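Local atomic coordinates of digeranylgeranylglycerophospholipid reductase (Sulfolobus acidocaldarius, PDB entry 3ATR), a protein that uses FAD to hydrogenate the double bonds of the geranylgeranyl chains of archaeal membrane lipid precursors, giving saturated phytanyl lipids. Residues G49-K54 and G94-A99; D184-E189 and A268-R273; T293-H298 and G342-S347. All blocks are in the same frame, centred on the assembly; numbering follows the deposited sequence.

Contact 1: residues G49-K54 and G94-A99; sequences GDAVSK and GFELNA. With FDA (dihydroflavine-adenine dinucleotide), chain B; DD9 (nonane), chain C.
Val-52 and Phe-95 form a hydrogen-bonded antiparallel pair, joining edge strand 51-53 to strand 87-97 in the large mixed sheet next to the flavin. Val-52 N gives to Phe-95 O at 3.0 Å, and Phe-95 N returns a bond to Val-52 O. Leu-97 N extends the ladder to Asp-50 O with an N-H...O angle of 171°. Between these bonds, CA-H...O contacts link Ala-51 CA to Phe-95 O and Glu-96 CA to Asp-50 O.

The other edge of strand 51-53 reads the flavin. Ala-51 N donates to FDA O4, and FDA N3 donates to Ala-51 O at 2.7 Å. This pair of bonds fixes the pyrimidine end of the cofactor, in line with the FAD-binding role of Gly-49, Asp-50 and Ala-51. Nonane runs alongside, with its C4 atom 3.6 Å from Ser-53 N.

Apolar contacts lie on the face of Val-52, Phe-95 and Leu-97. Val-52 CG2 meets Leu-97 CD1 at 4.0 Å. The Phe-95 ring leans on Lys-54, its CE2 atom 3.6 Å from Lys-54 CA. Phe-57 meets the same ring edge-to-face.

The acidic side chains are close together. Glu-96 bends at chi2 (-65°), which turns its carboxylate back over the Gly-49 to Ala-51 backbone. Its OE1 atom comes within 2.5 Å of Gly-49 O. Lys-222 forms salt bridges with Glu-96 OE2 and Asp-50 OD2, which probably offsets the repulsion between the two acids. Asp-50 OD2 also accepts from a water at 2.8 Å, and that water accepts in turn from Ala-99 N.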
loop_
_atom_site.group_PDB
_atom_site.type_symbol
_atom_site.label_atom_id
_atom_site.label_comp_id
_atom_site.label_asym_id
_atom_site.label_seq_id
_atom_site.Cartn_x
_atom_site.Cartn_y
_atom_site.Cartn_z
ATOM N N GLY A 49 -3.867 4.250 -9.436
ATOM C CA GLY A 49 -4.289 3.453 -10.576
ATOM C C GLY A 49 -5.737 3.018 -10.404
ATOM O O GLY A 49 -6.388 2.651 -11.383
ATOM N N ASP A 50 -6.228 3.041 -9.153
ATOM C CA ASP A 50 -7.640 2.746 -8.833
ATOM C C ASP A 50 -8.049 1.277 -8.964
ATOM O O ASP A 50 -9.228 0.992 -8.920
ATOM C CB ASP A 50 -8.638 3.603 -9.592
ATOM C CG ASP A 50 -8.475 5.110 -9.313
ATOM O OD1 ASP A 50 -8.016 5.508 -8.243
ATOM O OD2 ASP A 50 -8.823 5.876 -10.197
ATOM N N ALA A 51 -7.081 0.372 -8.994
ATOM C CA ALA A 51 -7.352 -1.068 -9.137
ATOM C C ALA A 51 -7.221 -1.807 -7.820
ATOM O O ALA A 51 -6.164 -1.742 -7.162
ATOM C CB ALA A 51 -6.420 -1.678 -10.152
ATOM N N VAL A 52 -8.268 -2.548 -7.465
ATOM C CA VAL A 52 -8.283 -3.272 -6.190
ATOM C C VAL A 52 -8.900 -4.649 -6.422
ATOM O O VAL A 52 -9.969 -4.765 -7.002
ATOM C CB VAL A 52 -9.066 -2.514 -5.070
ATOM C CG1 VAL A 52 -8.906 -3.254 -3.690
ATOM C CG2 VAL A 52 -8.602 -1.069 -4.936
ATOM N N SER A 53 -8.270 -5.689 -5.900
ATOM C CA SER A 53 -8.821 -7.031 -6.103
ATOM C C SER A 53 -10.123 -7.236 -5.355
ATOM O O SER A 53 -10.331 -6.692 -4.274
ATOM C CB SER A 53 -7.816 -8.134 -5.660
ATOM O OG SER A 53 -7.839 -8.226 -4.259
ATOM N N LYS A 54 -10.987 -8.066 -5.925
ATOM C CA LYS A 54 -12.175 -8.510 -5.238
ATOM C C LYS A 54 -11.782 -9.310 -3.989
ATOM O O LYS A 54 -12.463 -9.213 -2.978
ATOM C CB LYS A 54 -13.051 -9.358 -6.192
ATOM C CG LYS A 54 -14.323 -9.891 -5.541
ATOM C CD LYS A 54 -15.137 -10.635 -6.598
ATOM C CE LYS A 54 -15.934 -11.774 -5.979
ATOM N NZ LYS A 54 -16.667 -12.530 -7.059
ATOM N N GLY A 94 -11.429 -8.266 -10.047
ATOM C CA GLY A 94 -11.130 -7.032 -9.335
ATOM C C GLY A 94 -11.975 -5.907 -9.846
ATOM O O GLY A 94 -12.865 -6.095 -10.689
ATOM N N PHE A 95 -11.690 -4.722 -9.330
ATOM C CA PHE A 95 -12.499 -3.574 -9.643
ATOM C C PHE A 95 -11.574 -2.427 -10.017
ATOM O O PHE A 95 -10.590 -2.195 -9.341
ATOM C CB PHE A 95 -13.303 -3.174 -8.407
ATOM C CG PHE A 95 -14.126 -4.294 -7.838
ATOM C CD1 PHE A 95 -15.247 -4.766 -8.540
ATOM C CD2 PHE A 95 -13.792 -4.882 -6.616
ATOM C CE1 PHE A 95 -16.049 -5.787 -8.015
ATOM C CE2 PHE A 95 -14.563 -5.922 -6.089
ATOM C CZ PHE A 95 -15.678 -6.386 -6.777
ATOM N N GLU A 96 -11.929 -1.734 -11.088
ATOM C CA GLU A 96 -11.460 -0.350 -11.358
ATOM C C GLU A 96 -12.482 0.654 -10.821
ATOM O O GLU A 96 -13.642 0.751 -11.295
ATOM C CB GLU A 96 -11.207 -0.135 -12.850
ATOM C CG GLU A 96 -9.775 -0.189 -13.224
ATOM C CD GLU A 96 -8.973 0.946 -12.603
ATOM O OE1 GLU A 96 -7.785 0.744 -12.323
ATOM O OE2 GLU A 96 -9.538 2.037 -12.399
ATOM N N LEU A 97 -12.066 1.356 -9.774
ATOM C CA LEU A 97 -12.946 2.163 -8.948
ATOM C C LEU A 97 -12.985 3.599 -9.362
ATOM O O LEU A 97 -12.008 4.122 -9.924
ATOM C CB LEU A 97 -12.418 2.163 -7.497
ATOM C CG LEU A 97 -12.405 0.803 -6.796
ATOM C CD1 LEU A 97 -11.967 0.979 -5.402
ATOM C CD2 LEU A 97 -13.791 0.322 -6.779
ATOM N N ASN A 98 -14.116 4.252 -9.078
ATOM C CA ASN A 98 -14.123 5.692 -8.904
ATOM C C ASN A 98 -13.773 5.833 -7.421
ATOM O O ASN A 98 -14.638 5.657 -6.539
ATOM C CB ASN A 98 -15.505 6.313 -9.236
ATOM C CG ASN A 98 -15.502 7.842 -9.116
ATOM O OD1 ASN A 98 -14.957 8.390 -8.152
ATOM N ND2 ASN A 98 -16.107 8.531 -10.077
ATOM N N ALA A 99 -12.496 6.063 -7.143
ATOM C CA ALA A 99 -12.001 5.926 -5.751
ATOM C C ALA A 99 -12.685 6.945 -4.799
ATOM O O ALA A 99 -13.141 6.568 -3.707
ATOM C CB ALA A 99 -10.447 6.023 -5.696
HETATM P PA FDA B . -4.541 8.459 1.391
HETATM O O1A FDA B . -3.368 9.276 0.925
HETATM O O2A FDA B . -5.542 8.002 0.362
HETATM O O5B FDA B . -5.434 9.296 2.397
HETATM C C5B FDA B . -4.792 10.094 3.455
HETATM C C4B FDA B . -5.744 11.227 3.833
HETATM O O4B FDA B . -5.208 11.954 4.941
HETATM C C3B FDA B . -5.941 12.237 2.702
HETATM O O3B FDA B . -7.327 12.244 2.306
HETATM C C2B FDA B . -5.445 13.549 3.291
HETATM O O2B FDA B . -6.228 14.691 2.964
HETATM C C1B FDA B . -5.546 13.342 4.792
HETATM N N9A FDA B . -4.536 14.040 5.609
HETATM C C8A FDA B . -3.181 13.932 5.520
HETATM N N7A FDA B . -2.626 14.636 6.549
HETATM C C5A FDA B . -3.666 15.111 7.311
HETATM C C6A FDA B . -3.735 15.879 8.464
HETATM N N6A FDA B . -2.594 16.324 9.077
HETATM N N1A FDA B . -4.971 16.209 8.950
HETATM C C2A FDA B . -6.134 15.798 8.359
HETATM N N3A FDA B . -6.072 15.033 7.226
HETATM C C4A FDA B . -4.856 14.723 6.705
HETATM N N1 FDA B . -3.012 0.985 -4.767
HETATM C C2 FDA B . -3.967 0.176 -5.244
HETATM O O2 FDA B . -4.551 -0.525 -4.398
HETATM N N3 FDA B . -4.281 0.108 -6.588
HETATM C C4 FDA B . -3.659 0.868 -7.512
HETATM O O4 FDA B . -3.958 0.793 -8.711
HETATM C C4X FDA B . -2.581 1.761 -7.088
HETATM N N5 FDA B . -1.887 2.527 -7.971
HETATM C C5X FDA B . -1.274 3.633 -7.459
HETATM C C6 FDA B . -0.861 4.613 -8.374
HETATM C C7 FDA B . -0.253 5.793 -7.909
HETATM C C7M FDA B . 0.120 6.883 -8.932
HETATM C C8 FDA B . -0.030 5.932 -6.561
HETATM C C8M FDA B . 0.606 7.214 -6.004
HETATM C C9 FDA B . -0.418 4.945 -5.603
HETATM C C9A FDA B . -1.065 3.767 -6.068
HETATM N N10 FDA B . -1.455 2.727 -5.148
HETATM C C10 FDA B . -2.342 1.793 -5.627
HETATM C "C1'" FDA B . -1.424 3.001 -3.690
HETATM C "C2'" FDA B . -2.746 3.523 -3.078
HETATM O "O2'" FDA B . -3.235 4.637 -3.827
HETATM C "C3'" FDA B . -2.487 3.961 -1.633
HETATM O "O3'" FDA B . -1.666 2.943 -1.026
HETATM C "C4'" FDA B . -3.743 4.109 -0.784
HETATM O "O4'" FDA B . -4.679 4.954 -1.472
HETATM C "C5'" FDA B . -3.337 4.800 0.528
HETATM O "O5'" FDA B . -4.524 4.952 1.337
HETATM P P FDA B . -4.418 5.829 2.663
HETATM O O1P FDA B . -5.825 5.943 3.239
HETATM O O2P FDA B . -3.301 5.243 3.488
HETATM O O3P FDA B . -3.825 7.280 2.202
HETATM C C1 DD9 C . -7.575 -8.112 -10.394
HETATM C C2 DD9 C . -7.243 -6.707 -9.911
HETATM C C3 DD9 C . -6.046 -6.798 -8.987
HETATM C C4 DD9 C . -5.708 -5.423 -8.431
HETATM C C5 DD9 C . -4.490 -4.860 -9.146
HETATM C C6 DD9 C . -3.605 -4.168 -8.108
HETATM C C7 DD9 C . -2.256 -3.693 -8.640
HETATM C C8 DD9 C . -2.324 -2.167 -8.570
HETATM C C9 DD9 C . -1.083 -1.389 -8.205
HETATM O O HOH W 1 -10.805 7.417 -9.071
#

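Contact 2: residues D184-E189 and A268-R273; sequences DVAYRE and ALVPTR. With FDA (dihydroflavine-adenine dinucleotide), chain B.
Val-270 N donates to Asp-184 O at 2.8 Å. Leu-269 crowds the same oxygen: its CD1 atom lies 3.5 Å away, and its CA makes a CA-H...O contact. Here strand 183-193 meets strand 261-271, an outermost strand of the large mixed sheet; both strands belong to the geranylgeranyl reductase catalytic family region. Asp-184 N returns the bond to Val-270 O, closing a hydrogen-bonded antiparallel pair. Ala-186 and Ala-268 form the next such pair, with more bent bonds. The short strand axes run at 134°, a strong twist.

Ala-186, Ala-268 and Val-270 put their side chains on one face, against the dimethylbenzene end of the flavin. Ala-186 CB is 3.4 Å from FDA C7M. Val-270 CG2 comes equally close to FDA C8M and also touches Ala-186 CB. Ala-268 CB packs on C8M as well. Together they form an apolar surface against the two ring methyls.

On the other face Val-185 CG1 packs against Leu-269 CD1 at 3.9 Å. Leu-269 CG is anti to its backbone N (chi1 -178°), and the branch ending in CD1 comes back toward the neighbouring strand.

The side chain of Thr-272, just past the last bridge, runs roughly perpendicular to that of Asp-184. Thr-272 CG2 lies 3.9 Å from Asp-184 CG. A water joins their polar ends, donating to Asp-184 OD1 and lying 2.6 Å from Thr-272 OG1.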
loop_
_atom_site.group_PDB
_atom_site.type_symbol
_atom_site.label_atom_id
_atom_site.label_comp_id
_atom_site.label_asym_id
_atom_site.label_seq_id
_atom_site.Cartn_x
_atom_site.Cartn_y
_atom_site.Cartn_z
ATOM N N ASP A 184 8.562 4.297 -4.167
ATOM C CA ASP A 184 8.565 4.709 -5.584
ATOM C C ASP A 184 7.897 6.049 -5.684
ATOM O O ASP A 184 7.053 6.411 -4.814
ATOM C CB ASP A 184 7.718 3.773 -6.434
ATOM C CG ASP A 184 8.418 2.503 -6.786
ATOM O OD1 ASP A 184 9.562 2.261 -6.330
ATOM O OD2 ASP A 184 7.777 1.756 -7.542
ATOM N N VAL A 185 8.244 6.834 -6.704
ATOM C CA VAL A 185 7.330 7.932 -7.015
ATOM C C VAL A 185 6.489 7.395 -8.186
ATOM O O VAL A 185 7.004 6.611 -9.035
ATOM C CB VAL A 185 8.034 9.271 -7.333
ATOM C CG1 VAL A 185 8.750 9.815 -6.018
ATOM C CG2 VAL A 185 9.014 9.127 -8.420
ATOM N N ALA A 186 5.247 7.837 -8.292
ATOM C CA ALA A 186 4.355 7.283 -9.317
ATOM C C ALA A 186 3.476 8.419 -9.845
ATOM O O ALA A 186 3.174 9.391 -9.128
ATOM C CB ALA A 186 3.439 6.149 -8.716
ATOM N N TYR A 187 3.108 8.309 -11.108
ATOM C CA TYR A 187 2.380 9.357 -11.789
ATOM C C TYR A 187 1.411 8.686 -12.732
ATOM O O TYR A 187 1.756 7.683 -13.359
ATOM C CB TYR A 187 3.362 10.202 -12.611
ATOM C CG TYR A 187 2.688 11.259 -13.456
ATOM C CD1 TYR A 187 2.289 12.481 -12.903
ATOM C CD2 TYR A 187 2.419 11.006 -14.810
ATOM C CE1 TYR A 187 1.637 13.455 -13.722
ATOM C CE2 TYR A 187 1.817 11.994 -15.633
ATOM C CZ TYR A 187 1.406 13.187 -15.050
ATOM O OH TYR A 187 0.798 14.194 -15.777
ATOM N N ARG A 188 0.219 9.253 -12.871
ATOM C CA ARG A 188 -0.747 8.663 -13.784
ATOM C C ARG A 188 -1.628 9.729 -14.409
ATOM O O ARG A 188 -1.845 10.824 -13.848
ATOM C CB ARG A 188 -1.633 7.608 -13.064
ATOM C CG ARG A 188 -2.531 8.230 -11.977
ATOM C CD ARG A 188 -3.969 8.534 -12.612
ATOM N NE ARG A 188 -4.955 9.007 -11.611
ATOM C CZ ARG A 188 -4.981 10.223 -11.070
ATOM N NH1 ARG A 188 -4.082 11.147 -11.438
ATOM N NH2 ARG A 188 -5.907 10.510 -10.183
ATOM N N GLU A 189 -2.199 9.370 -15.554
ATOM C CA GLU A 189 -3.225 10.182 -16.166
ATOM C C GLU A 189 -4.443 9.334 -16.499
ATOM O O GLU A 189 -4.322 8.118 -16.688
ATOM C CB GLU A 189 -2.683 10.778 -17.474
ATOM C CG GLU A 189 -1.450 11.719 -17.183
ATOM C CD GLU A 189 -0.931 12.496 -18.372
ATOM O OE1 GLU A 189 -1.131 12.094 -19.544
ATOM O OE2 GLU A 189 -0.274 13.530 -18.128
ATOM N N ALA A 268 2.238 10.873 -6.808
ATOM C CA ALA A 268 2.444 10.877 -5.395
ATOM C C ALA A 268 3.492 9.821 -5.079
ATOM O O ALA A 268 3.835 9.004 -5.922
ATOM C CB ALA A 268 1.162 10.558 -4.693
ATOM N N LEU A 269 3.970 9.857 -3.841
ATOM C CA LEU A 269 4.948 8.876 -3.361
ATOM C C LEU A 269 4.187 7.584 -2.968
ATOM O O LEU A 269 3.057 7.642 -2.434
ATOM C CB LEU A 269 5.638 9.506 -2.138
ATOM C CG LEU A 269 6.763 8.728 -1.438
ATOM C CD1 LEU A 269 7.969 8.746 -2.336
ATOM C CD2 LEU A 269 7.037 9.397 -0.086
ATOM N N VAL A 270 4.825 6.427 -3.141
ATOM C CA VAL A 270 4.210 5.159 -2.763
ATOM C C VAL A 270 5.260 4.371 -1.956
ATOM O O VAL A 270 6.265 3.977 -2.525
ATOM C CB VAL A 270 3.903 4.317 -4.047
ATOM C CG1 VAL A 270 3.201 2.995 -3.636
ATOM C CG2 VAL A 270 3.019 5.069 -5.025
ATOM N N PRO A 271 5.050 4.143 -0.647
ATOM C CA PRO A 271 6.024 3.280 0.063
ATOM C C PRO A 271 6.061 1.869 -0.531
ATOM O O PRO A 271 5.033 1.371 -0.996
ATOM C CB PRO A 271 5.485 3.205 1.501
ATOM C CG PRO A 271 4.224 3.995 1.539
ATOM C CD PRO A 271 3.845 4.453 0.130
ATOM N N THR A 272 7.213 1.224 -0.551
ATOM C CA THR A 272 7.326 -0.126 -1.150
ATOM C C THR A 272 8.191 -0.997 -0.234
ATOM O O THR A 272 9.296 -1.375 -0.605
ATOM C CB THR A 272 7.880 -0.097 -2.621
ATOM O OG1 THR A 272 9.192 0.485 -2.622
ATOM C CG2 THR A 272 6.969 0.738 -3.575
ATOM N N ARG A 273 7.705 -1.279 0.973
ATOM C CA ARG A 273 8.543 -2.012 1.914
ATOM C C ARG A 273 7.708 -2.741 2.960
ATOM O O ARG A 273 6.474 -2.660 2.976
ATOM C CB ARG A 273 9.524 -1.043 2.591
ATOM C CG ARG A 273 8.826 0.216 3.238
ATOM C CD ARG A 273 9.755 0.711 4.404
ATOM N NE ARG A 273 9.523 -0.039 5.631
ATOM C CZ ARG A 273 10.002 0.295 6.824
ATOM N NH1 ARG A 273 10.866 1.319 6.961
ATOM N NH2 ARG A 273 9.639 -0.406 7.885
HETATM P PA FDA B . -4.541 8.459 1.391
HETATM O O1A FDA B . -3.368 9.276 0.925
HETATM O O2A FDA B . -5.542 8.002 0.362
HETATM O O5B FDA B . -5.434 9.296 2.397
HETATM C C5B FDA B . -4.792 10.094 3.455
HETATM C C4B FDA B . -5.744 11.227 3.833
HETATM O O4B FDA B . -5.208 11.954 4.941
HETATM C C3B FDA B . -5.941 12.237 2.702
HETATM O O3B FDA B . -7.327 12.244 2.306
HETATM C C2B FDA B . -5.445 13.549 3.291
HETATM O O2B FDA B . -6.228 14.691 2.964
HETATM C C1B FDA B . -5.546 13.342 4.792
HETATM N N9A FDA B . -4.536 14.040 5.609
HETATM C C8A FDA B . -3.181 13.932 5.520
HETATM N N7A FDA B . -2.626 14.636 6.549
HETATM C C5A FDA B . -3.666 15.111 7.311
HETATM C C6A FDA B . -3.735 15.879 8.464
HETATM N N6A FDA B . -2.594 16.324 9.077
HETATM N N1A FDA B . -4.971 16.209 8.950
HETATM C C2A FDA B . -6.134 15.798 8.359
HETATM N N3A FDA B . -6.072 15.033 7.226
HETATM C C4A FDA B . -4.856 14.723 6.705
HETATM N N1 FDA B . -3.012 0.985 -4.767
HETATM C C2 FDA B . -3.967 0.176 -5.244
HETATM O O2 FDA B . -4.551 -0.525 -4.398
HETATM N N3 FDA B . -4.281 0.108 -6.588
HETATM C C4 FDA B . -3.659 0.868 -7.512
HETATM O O4 FDA B . -3.958 0.793 -8.711
HETATM C C4X FDA B . -2.581 1.761 -7.088
HETATM N N5 FDA B . -1.887 2.527 -7.971
HETATM C C5X FDA B . -1.274 3.633 -7.459
HETATM C C6 FDA B . -0.861 4.613 -8.374
HETATM C C7 FDA B . -0.253 5.793 -7.909
HETATM C C7M FDA B . 0.120 6.883 -8.932
HETATM C C8 FDA B . -0.030 5.932 -6.561
HETATM C C8M FDA B . 0.606 7.214 -6.004
HETATM C C9 FDA B . -0.418 4.945 -5.603
HETATM C C9A FDA B . -1.065 3.767 -6.068
HETATM N N10 FDA B . -1.455 2.727 -5.148
HETATM C C10 FDA B . -2.342 1.793 -5.627
HETATM C "C1'" FDA B . -1.424 3.001 -3.690
HETATM C "C2'" FDA B . -2.746 3.523 -3.078
HETATM O "O2'" FDA B . -3.235 4.637 -3.827
HETATM C "C3'" FDA B . -2.487 3.961 -1.633
HETATM O "O3'" FDA B . -1.666 2.943 -1.026
HETATM C "C4'" FDA B . -3.743 4.109 -0.784
HETATM O "O4'" FDA B . -4.679 4.954 -1.472
HETATM C "C5'" FDA B . -3.337 4.800 0.528
HETATM O "O5'" FDA B . -4.524 4.952 1.337
HETATM P P FDA B . -4.418 5.829 2.663
HETATM O O1P FDA B . -5.825 5.943 3.239
HETATM O O2P FDA B . -3.301 5.243 3.488
HETATM O O3P FDA B . -3.825 7.280 2.202
HETATM O O HOH W 2 11.088 0.858 -4.378
#

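Contact 3: residues T293-H298 and G342-S347; sequences TVNPVH and GAKQAS. With PPV (pyrophosphate), chain D.
Gln-345 reaches from helix 332-355 into the loop 293-298, its chain extended beyond CG. From CB the chain runs on to CG, which lies 3.8 Å from Val-294 O and also touches Pro-296 CD. CD then sits beside Thr-293 O, at 3.5 Å. At the tip, NE2 lies 3.2 Å from Val-294 O. NE2 is hydrogen-bonded to Phe-292 O and Arg-273 O, while OE1 accepts from Tyr-337 OH. The buried amide is thus held at both ends, and its rotation is fixed.

Pro-296 packs on the base of the same residue. Its CG is 3.4 Å from Gln-345 O, and the proline ring lies across the glutamine chain.

Asn-295 shapes the loop. Its OD1 accepts from Val-297 N at 2.8 Å, an Asx turn, and from His-298 N, which approaches from above the carbonyl plane. CG is anti to the backbone N (chi1 -172°), and the amide lies over one face of the His-298 imidazole, with CG 3.3 Å above the ring centre. On the other branch, ND2 donates to Tyr-341 OH and lies near pyrophosphate O11.

The anion bridges the segments. His-298 NE2 points from the ring edge to O11, in the ring plane, at 2.8 Å. ND1 of the same ring is paired with Gly-300 N. Lys-344 extends fully from the helix, and its NZ donates to O21 at 2.6 Å. His-56 also binds the pyrophosphate. His-298, His-56 and Tyr-341 are residues that contact the phospholipid, so this anion pocket is consistent with the site for the polar head group of the lipid.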
loop_
_atom_site.group_PDB
_atom_site.type_symbol
_atom_site.label_atom_id
_atom_site.label_comp_id
_atom_site.label_asym_id
_atom_site.label_seq_id
_atom_site.Cartn_x
_atom_site.Cartn_y
_atom_site.Cartn_z
ATOM N N THR A 293 1.772 0.310 4.491
ATOM C CA THR A 293 0.999 -0.941 4.285
ATOM C C THR A 293 1.016 -1.505 2.803
ATOM O O THR A 293 0.485 -2.576 2.506
ATOM C CB THR A 293 -0.397 -0.849 4.944
ATOM O OG1 THR A 293 -1.124 0.263 4.397
ATOM C CG2 THR A 293 -0.259 -0.661 6.455
ATOM N N VAL A 294 1.708 -0.869 1.895
ATOM C CA VAL A 294 1.577 -1.156 0.453
ATOM C C VAL A 294 2.358 -2.445 0.084
ATOM O O VAL A 294 3.486 -2.686 0.610
ATOM C CB VAL A 294 2.237 0.008 -0.306
ATOM C CG1 VAL A 294 2.217 -0.205 -1.767
ATOM C CG2 VAL A 294 1.533 1.333 -0.010
ATOM N N ASN A 295 1.818 -3.202 -0.881
ATOM C CA ASN A 295 2.519 -4.349 -1.410
ATOM C C ASN A 295 3.844 -3.894 -2.056
ATOM O O ASN A 295 3.819 -3.028 -2.958
ATOM C CB ASN A 295 1.636 -4.966 -2.518
ATOM C CG ASN A 295 2.188 -6.259 -3.002
ATOM O OD1 ASN A 295 3.283 -6.304 -3.614
ATOM N ND2 ASN A 295 1.495 -7.345 -2.683
ATOM N N PRO A 296 5.002 -4.448 -1.605
ATOM C CA PRO A 296 6.273 -3.916 -2.087
ATOM C C PRO A 296 6.564 -4.292 -3.553
ATOM O O PRO A 296 7.397 -3.644 -4.186
ATOM C CB PRO A 296 7.308 -4.596 -1.160
ATOM C CG PRO A 296 6.556 -4.876 0.109
ATOM C CD PRO A 296 5.202 -5.348 -0.445
ATOM N N VAL A 297 5.921 -5.323 -4.048
ATOM C CA VAL A 297 6.199 -5.745 -5.449
ATOM C C VAL A 297 5.381 -4.945 -6.454
ATOM O O VAL A 297 5.958 -4.281 -7.349
ATOM C CB VAL A 297 6.057 -7.232 -5.627
ATOM C CG1 VAL A 297 6.034 -7.630 -7.174
ATOM C CG2 VAL A 297 7.268 -7.884 -4.944
ATOM N N HIS A 298 4.056 -4.943 -6.269
ATOM C CA HIS A 298 3.192 -4.279 -7.250
ATOM C C HIS A 298 2.639 -2.886 -6.837
ATOM O O HIS A 298 1.945 -2.246 -7.629
ATOM C CB HIS A 298 2.071 -5.212 -7.730
ATOM C CG HIS A 298 1.136 -5.697 -6.663
ATOM N ND1 HIS A 298 0.472 -4.842 -5.799
ATOM C CD2 HIS A 298 0.722 -6.952 -6.339
ATOM C CE1 HIS A 298 -0.329 -5.540 -5.014
ATOM N NE2 HIS A 298 -0.193 -6.828 -5.316
ATOM N N GLY A 342 1.130 -8.264 6.791
ATOM C CA GLY A 342 2.498 -7.733 7.094
ATOM C C GLY A 342 3.608 -8.755 6.817
ATOM O O GLY A 342 4.690 -8.380 6.333
ATOM N N ALA A 343 3.395 -10.018 7.212
ATOM C CA ALA A 343 4.448 -11.030 7.016
ATOM C C ALA A 343 4.652 -11.224 5.509
ATOM O O ALA A 343 5.799 -11.333 5.039
ATOM C CB ALA A 343 4.097 -12.339 7.682
ATOM N N LYS A 344 3.542 -11.265 4.769
ATOM C CA LYS A 344 3.608 -11.313 3.290
ATOM C C LYS A 344 4.380 -10.113 2.708
ATOM O O LYS A 344 5.255 -10.288 1.823
ATOM C CB LYS A 344 2.179 -11.451 2.694
ATOM C CG LYS A 344 2.070 -10.985 1.269
ATOM C CD LYS A 344 0.619 -11.210 0.783
ATOM C CE LYS A 344 0.361 -10.477 -0.499
ATOM N NZ LYS A 344 -1.048 -10.685 -0.980
ATOM N N GLN A 345 4.103 -8.920 3.217
ATOM C CA GLN A 345 4.817 -7.701 2.793
ATOM C C GLN A 345 6.295 -7.844 3.043
ATOM O O GLN A 345 7.081 -7.479 2.183
ATOM C CB GLN A 345 4.373 -6.491 3.592
ATOM C CG GLN A 345 3.411 -5.673 2.963
ATOM C CD GLN A 345 3.084 -4.507 3.878
ATOM O OE1 GLN A 345 2.235 -4.643 4.760
ATOM N NE2 GLN A 345 3.776 -3.394 3.700
ATOM N N ALA A 346 6.678 -8.391 4.200
ATOM C CA ALA A 346 8.099 -8.494 4.538
ATOM C C ALA A 346 8.818 -9.419 3.535
ATOM O O ALA A 346 9.881 -9.086 2.992
ATOM C CB ALA A 346 8.278 -9.035 5.970
ATOM N N SER A 347 8.181 -10.538 3.228
ATOM C CA SER A 347 8.744 -11.470 2.211
ATOM C C SER A 347 8.857 -10.793 0.840
ATOM O O SER A 347 9.856 -10.941 0.135
ATOM C CB SER A 347 7.851 -12.723 2.179
ATOM O OG SER A 347 8.211 -13.533 1.091
HETATM O O11 PPV D . -1.017 -8.843 -3.624
HETATM P P1 PPV D . -2.230 -8.303 -2.914
HETATM O O21 PPV D . -2.987 -9.314 -2.093
HETATM O O31 PPV D . -2.092 -6.951 -2.262
HETATM O OPP PPV D . -3.243 -7.938 -4.101
HETATM P P2 PPV D . -3.905 -9.057 -5.042
HETATM O O12 PPV D . -4.888 -9.784 -4.140
HETATM O O22 PPV D . -4.527 -8.184 -6.100
HETATM O O32 PPV D . -2.749 -9.900 -5.534
#

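In the fold
From the N terminus, contact 1 closes first, joining 49-54 to 94-99 across 39 intervening residues. Contact 2 follows, closing a longer loop between 184-189 and 268-273. Contact 3 then links 293-298 to 342-347. The three are in series, and none nests in or crosses another. Contacts 1 and 2 lie at the two outer ends of the strand order of one mixed sheet, and each touches a different end of the flavin ring system. Contact 3 ties the loop before helix 302-322 to helix 332-355. It meets contact 2 directly, where Pro-271 O packs on Val-294 CB and Thr-272 on Pro-296.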